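Local coordinates for protein glycoside hydrolase family 31 (PDB 5I0F) that probably hydrolyses cycloalternan, a cyclic glucose oligosaccharide, through a covalent glycosyl-enzyme intermediate formed in a TIM-barrel domain, at residues A[336-340]-A[399-405]; A[350-354]-A[449-453]. One frame throughout, in Å; residues are numbered along the deposited sequence.

Interaction 1 of 2, residues A[336-340]-A[399-405]; sequences EGFTI and GPEALAQ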
loop_
_atom_site.group_PDB
_atom_site.type_symbol
_atom_site.label_atom_id
_atom_site.label_comp_id
_atom_site.label_asym_id
_atom_site.label_seq_id
_atom_site.Cartn_x
_atom_site.Cartn_y
_atom_site.Cartn_z
ATOM N N GLU A 336 14.209 -18.804 -1.454
ATOM C CA GLU A 336 14.220 -19.238 -0.066
ATOM C C GLU A 336 14.634 -18.103 0.866
ATOM O O GLU A 336 13.941 -17.840 1.832
ATOM C CB GLU A 336 15.152 -20.416 0.086
ATOM C CG GLU A 336 14.658 -21.640 -0.690
ATOM C CD GLU A 336 15.312 -22.940 -0.266
ATOM O OE1 GLU A 336 16.125 -22.951 0.690
ATOM O OE2 GLU A 336 14.993 -23.973 -0.888
ATOM N N GLY A 337 15.766 -17.448 0.568
ATOM C CA GLY A 337 16.314 -16.367 1.391
ATOM C C GLY A 337 16.335 -14.975 0.767
ATOM O O GLY A 337 16.634 -13.997 1.461
ATOM N N PHE A 338 16.045 -14.878 -0.532
ATOM C CA PHE A 338 16.038 -13.594 -1.272
ATOM C C PHE A 338 17.303 -12.763 -1.086
ATOM O O PHE A 338 17.276 -11.540 -1.025
ATOM C CB PHE A 338 14.740 -12.839 -0.999
ATOM C CG PHE A 338 13.545 -13.672 -1.315
ATOM C CD1 PHE A 338 13.097 -13.774 -2.623
ATOM C CD2 PHE A 338 12.946 -14.474 -0.325
ATOM C CE1 PHE A 338 12.057 -14.623 -2.959
ATOM C CE2 PHE A 338 11.881 -15.323 -0.657
ATOM C CZ PHE A 338 11.436 -15.397 -1.971
ATOM N N THR A 339 18.429 -13.482 -1.030
ATOM C CA THR A 339 19.739 -12.907 -0.824
ATOM C C THR A 339 20.783 -13.358 -1.869
ATOM O O THR A 339 21.747 -12.645 -2.131
ATOM C CB THR A 339 20.198 -13.288 0.612
ATOM O OG1 THR A 339 19.217 -12.789 1.541
ATOM C CG2 THR A 339 21.458 -12.679 0.932
ATOM N N ILE A 340 20.565 -14.527 -2.462
ATOM C CA ILE A 340 21.513 -15.218 -3.339
ATOM C C ILE A 340 20.817 -15.555 -4.656
ATOM O O ILE A 340 19.710 -16.066 -4.633
ATOM C CB ILE A 340 21.971 -16.520 -2.662
ATOM C CG1 ILE A 340 22.635 -16.178 -1.303
ATOM C CG2 ILE A 340 22.878 -17.332 -3.583
ATOM C CD1 ILE A 340 22.972 -17.356 -0.448
ATOM N N GLY A 399 16.294 -25.172 2.382
ATOM C CA GLY A 399 17.649 -25.691 2.447
ATOM C C GLY A 399 18.406 -25.132 3.643
ATOM O O GLY A 399 17.901 -24.232 4.321
ATOM N N PRO A 400 19.629 -25.651 3.909
ATOM C CA PRO A 400 20.384 -25.255 5.107
ATOM C C PRO A 400 20.743 -23.782 5.211
ATOM O O PRO A 400 20.763 -23.254 6.314
ATOM C CB PRO A 400 21.679 -26.087 5.033
ATOM C CG PRO A 400 21.395 -27.192 4.084
ATOM C CD PRO A 400 20.296 -26.739 3.161
ATOM N N GLU A 401 21.053 -23.142 4.085
ATOM C CA GLU A 401 21.418 -21.729 4.099
ATOM C C GLU A 401 20.268 -20.835 4.591
ATOM O O GLU A 401 20.477 -19.987 5.450
ATOM C CB GLU A 401 21.883 -21.279 2.711
ATOM C CG GLU A 401 22.398 -19.843 2.660
ATOM C CD GLU A 401 23.763 -19.632 3.302
ATOM O OE1 GLU A 401 24.445 -20.585 3.729
ATOM O OE2 GLU A 401 24.206 -18.471 3.354
ATOM N N ALA A 402 19.076 -21.033 4.043
ATOM C CA ALA A 402 17.880 -20.275 4.456
ATOM C C ALA A 402 17.518 -20.532 5.926
ATOM O O ALA A 402 17.203 -19.582 6.657
ATOM C CB ALA A 402 16.696 -20.588 3.548
ATOM N N LEU A 403 17.610 -21.794 6.358
ATOM C CA LEU A 403 17.391 -22.125 7.760
ATOM C C LEU A 403 18.385 -21.423 8.660
ATOM O O LEU A 403 17.993 -20.890 9.671
ATOM C CB LEU A 403 17.455 -23.640 8.019
ATOM C CG LEU A 403 16.351 -24.467 7.355
ATOM C CD1 LEU A 403 16.675 -25.947 7.456
ATOM C CD2 LEU A 403 14.998 -24.152 7.991
ATOM N N ALA A 404 19.670 -21.437 8.301
ATOM C CA ALA A 404 20.682 -20.733 9.104
ATOM C C ALA A 404 20.444 -19.214 9.131
ATOM O O ALA A 404 20.605 -18.578 10.165
ATOM C CB ALA A 404 22.083 -21.057 8.616
ATOM N N GLN A 405 20.067 -18.635 7.989
ATOM C CA GLN A 405 19.744 -17.207 7.934
ATOM C C GLN A 405 18.591 -16.828 8.881
ATOM O O GLN A 405 18.677 -15.833 9.587
ATOM C CB GLN A 405 19.427 -16.796 6.498
ATOM C CG GLN A 405 19.310 -15.292 6.303
ATOM C CD GLN A 405 19.096 -14.956 4.837
ATOM O OE1 GLN A 405 18.313 -15.619 4.156
ATOM N NE2 GLN A 405 19.835 -13.966 4.337
HETATM O O HOH W 1 18.567 -22.124 1.379
#
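Glu336 OE1 takes two bonds, one from Gly399 N and one from a water that links it to Ala402 N. Gly399 N donates to OE1 over 2.8 Å, with a fairly straight N-H...O angle of 161°. It meets the syn side of the carboxylate, 28° out of its plane. The water donates to the same OE1 at 2.7 Å and accepts from Ala402 N at 2.9 Å. Gly399 is the N-cap residue, so the carboxylate sits at the N-terminal end of helix 400-412. The helix end would probably stabilise its negative charge. Ala402 CB lies beside this bridge, 3.8 Å from Glu336 CB.

One turn further on, Gln405 reaches back to the loop. Its CG lies anti to the backbone N (chi1 -170°) and the chain stays extended, which carries the amide to Thr339. Gln405 NE2 donates to Thr339 OG1 at 3.1 Å, nearly in the amide plane. That hydroxyl in turn donates to Gly337 O from above the carbonyl plane, so OG1 both accepts and donates, which sets its rotation. The other amide atom, Gln405 OE1, rests 3.5 Å from Gly337 CA. Gln405 NE2 also donates to Gln451 OE1, and Gln405 OE1 accepts from Gln392. Ile340 CD1 touches Glu401 CG at 4.0 Å, the two side chains crossing at about a right angle. Glu401 OE2 is hydrogen-bonded to His354 NE2.

Phe338 points away from the helix and touches a bound glucose. The contact thus joins helix 400-412, which follows barrel strand 383-388, to a sugar-binding loop after strand 326-329 of the family 31 TIM barrel.

Interaction 2 of 2, residues A[350-354]-A[449-453]; sequences QGQPH and TEQRR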
loop_
_atom_site.group_PDB
_atom_site.type_symbol
_atom_site.label_atom_id
_atom_site.label_comp_id
_atom_site.label_asym_id
_atom_site.label_seq_id
_atom_site.Cartn_x
_atom_site.Cartn_y
_atom_site.Cartn_z
ATOM N N GLN A 350 26.878 -20.033 8.425
ATOM C CA GLN A 350 26.198 -19.865 9.737
ATOM C C GLN A 350 25.279 -18.614 9.759
ATOM O O GLN A 350 25.089 -17.990 10.803
ATOM C CB GLN A 350 27.199 -19.855 10.927
ATOM C CG GLN A 350 28.077 -21.106 11.067
ATOM C CD GLN A 350 29.013 -21.114 12.307
ATOM O OE1 GLN A 350 29.165 -22.151 12.978
ATOM N NE2 GLN A 350 29.657 -19.982 12.599
ATOM N N GLY A 351 24.718 -18.245 8.603
ATOM C CA GLY A 351 23.875 -17.049 8.477
ATOM C C GLY A 351 24.560 -15.688 8.519
ATOM O O GLY A 351 23.871 -14.675 8.596
ATOM N N GLN A 352 25.891 -15.649 8.442
ATOM C CA GLN A 352 26.649 -14.392 8.334
ATOM C C GLN A 352 26.462 -13.783 6.917
ATOM O O GLN A 352 26.158 -14.512 5.965
ATOM C CB GLN A 352 28.152 -14.630 8.582
ATOM C CG GLN A 352 28.542 -14.969 10.020
ATOM C CD GLN A 352 30.045 -15.210 10.205
ATOM O OE1 GLN A 352 30.805 -15.315 9.238
ATOM N NE2 GLN A 352 30.476 -15.324 11.456
ATOM N N PRO A 353 26.646 -12.452 6.768
ATOM C CA PRO A 353 26.559 -11.857 5.417
ATOM C C PRO A 353 27.587 -12.421 4.436
ATOM O O PRO A 353 28.720 -12.665 4.840
ATOM C CB PRO A 353 26.867 -10.368 5.660
ATOM C CG PRO A 353 26.556 -10.125 7.088
ATOM C CD PRO A 353 26.841 -11.419 7.809
ATOM N N HIS A 354 27.187 -12.635 3.181
ATOM C CA HIS A 354 28.104 -13.031 2.108
ATOM C C HIS A 354 28.748 -11.842 1.406
ATOM O O HIS A 354 28.216 -10.746 1.430
ATOM C CB HIS A 354 27.368 -13.856 1.039
ATOM C CG HIS A 354 27.031 -15.237 1.486
ATOM N ND1 HIS A 354 27.968 -16.247 1.560
ATOM C CD2 HIS A 354 25.866 -15.770 1.916
ATOM C CE1 HIS A 354 27.390 -17.347 1.999
ATOM N NE2 HIS A 354 26.118 -17.078 2.239
ATOM N N THR A 449 19.822 -5.396 6.144
ATOM C CA THR A 449 20.371 -4.938 4.868
ATOM C C THR A 449 21.834 -5.371 4.640
ATOM O O THR A 449 22.269 -5.471 3.505
ATOM C CB THR A 449 20.250 -3.413 4.708
ATOM O OG1 THR A 449 20.862 -2.766 5.826
ATOM C CG2 THR A 449 18.778 -3.009 4.606
ATOM N N GLU A 450 22.586 -5.632 5.699
ATOM C CA GLU A 450 23.962 -6.088 5.553
ATOM C C GLU A 450 24.012 -7.419 4.793
ATOM O O GLU A 450 24.925 -7.655 4.012
ATOM C CB GLU A 450 24.630 -6.225 6.924
ATOM C CG GLU A 450 26.125 -6.435 6.876
ATOM C CD GLU A 450 26.911 -5.300 6.219
ATOM O OE1 GLU A 450 26.461 -4.139 6.185
ATOM O OE2 GLU A 450 28.028 -5.594 5.727
ATOM N N GLN A 451 23.004 -8.262 4.995
ATOM C CA GLN A 451 22.855 -9.506 4.221
ATOM C C GLN A 451 22.807 -9.257 2.686
ATOM O O GLN A 451 23.185 -10.136 1.901
ATOM C CB GLN A 451 21.589 -10.251 4.663
ATOM C CG GLN A 451 21.514 -10.664 6.144
ATOM C CD GLN A 451 22.207 -11.990 6.445
ATOM O OE1 GLN A 451 22.001 -12.979 5.728
ATOM N NE2 GLN A 451 23.009 -12.029 7.521
ATOM N N ARG A 452 22.320 -8.087 2.274
ATOM C CA ARG A 452 22.184 -7.694 0.854
ATOM C C ARG A 452 23.245 -6.754 0.332
ATOM O O ARG A 452 23.190 -6.383 -0.852
ATOM C CB ARG A 452 20.836 -6.964 0.626
ATOM C CG ARG A 452 19.640 -7.858 0.671
ATOM C CD ARG A 452 19.011 -7.953 2.051
ATOM N NE ARG A 452 17.970 -8.950 1.937
ATOM C CZ ARG A 452 17.559 -9.780 2.882
ATOM N NH1 ARG A 452 18.055 -9.754 4.125
ATOM N NH2 ARG A 452 16.620 -10.651 2.566
ATOM N N ARG A 453 24.180 -6.330 1.185
ATOM C CA ARG A 453 25.118 -5.272 0.823
ATOM C C ARG A 453 25.947 -5.645 -0.397
ATOM O O ARG A 453 26.176 -4.805 -1.274
ATOM C CB ARG A 453 26.033 -4.910 2.013
ATOM C CG ARG A 453 27.100 -3.852 1.701
ATOM C CD ARG A 453 27.876 -3.445 2.951
ATOM N NE ARG A 453 27.014 -2.693 3.849
ATOM C CZ ARG A 453 26.674 -1.418 3.702
ATOM N NH1 ARG A 453 27.118 -0.693 2.679
ATOM N NH2 ARG A 453 25.850 -0.862 4.582
HETATM O O HOH W 2 26.533 -8.611 1.939
HETATM O O HOH W 3 24.500 -12.520 2.598
#
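Gln451 sets its CG anti to the carbonyl carbon (chi1 -59°) and the chain bends at chi2 (-85°), which swings its amide onto the loop 350-354. Glu450 has its CG anti to the backbone N instead, and this carries CG to the ring of Pro353.

Gln451 NE2 donates to Gly351 O at 3.0 Å in a nearly straight bond. The acceptor lies close to the amide plane of Gln451, while the donor is tilted 25° from the carbonyl plane of Gly351. The other amide atom, OE1, accepts from Gln405, so both ends of the amide are used and its rotation is fixed. Pro353 stands across the Gln451 side chain at about a right angle, with Pro353 CD 3.9 Å from Gln451 NE2. Pro353 CG meets Glu450 CG at 3.7 Å.

Two waters fill in the backbone contact. One donates to both His354 O and Glu450 O, each at 2.8 Å. The second accepts from His354 N and donates to Gln451 O. They link polar main-chain groups that do not pair directly.

Glu450 OE1 is held by Arg453 NE in a salt bridge of 2.8 Å. OE1 is met at the edge of the guanidinium, near its plane, and the carboxylate is tilted against it. Arg453 also pairs with Glu457.

Residues Glu450 to Arg453 form a type I beta turn at the junction of the helices around 442-450 and 453-457. The arrangement docks this turn on the long loop after strand 326-329, within the TIM-barrel domain of the family 31 enzyme.

Interactions 1 and 2 lie 10 Å apart between centres and touch directly. Both use the long loop between strand 326-329 and helix 370-379, and their segments alternate along the chain. Two probable hydrogen bonds join them: Glu401 OE2 to His354 NE2 at 2.6 Å, and Gln405 NE2 to Gln451 OE1 at 2.8 Å. Thr339 CG2 also packs on Gln451 O at 3.2 Å. The loop is therefore tied to both helix 400-412 and the turn at residues 450-453. Interaction 1 reaches the glycan through Phe338, which touches a bound glucose. A calcium ion lies about 8 Å from the side chain of Glu401 and one about 6 Å from that of Gln352.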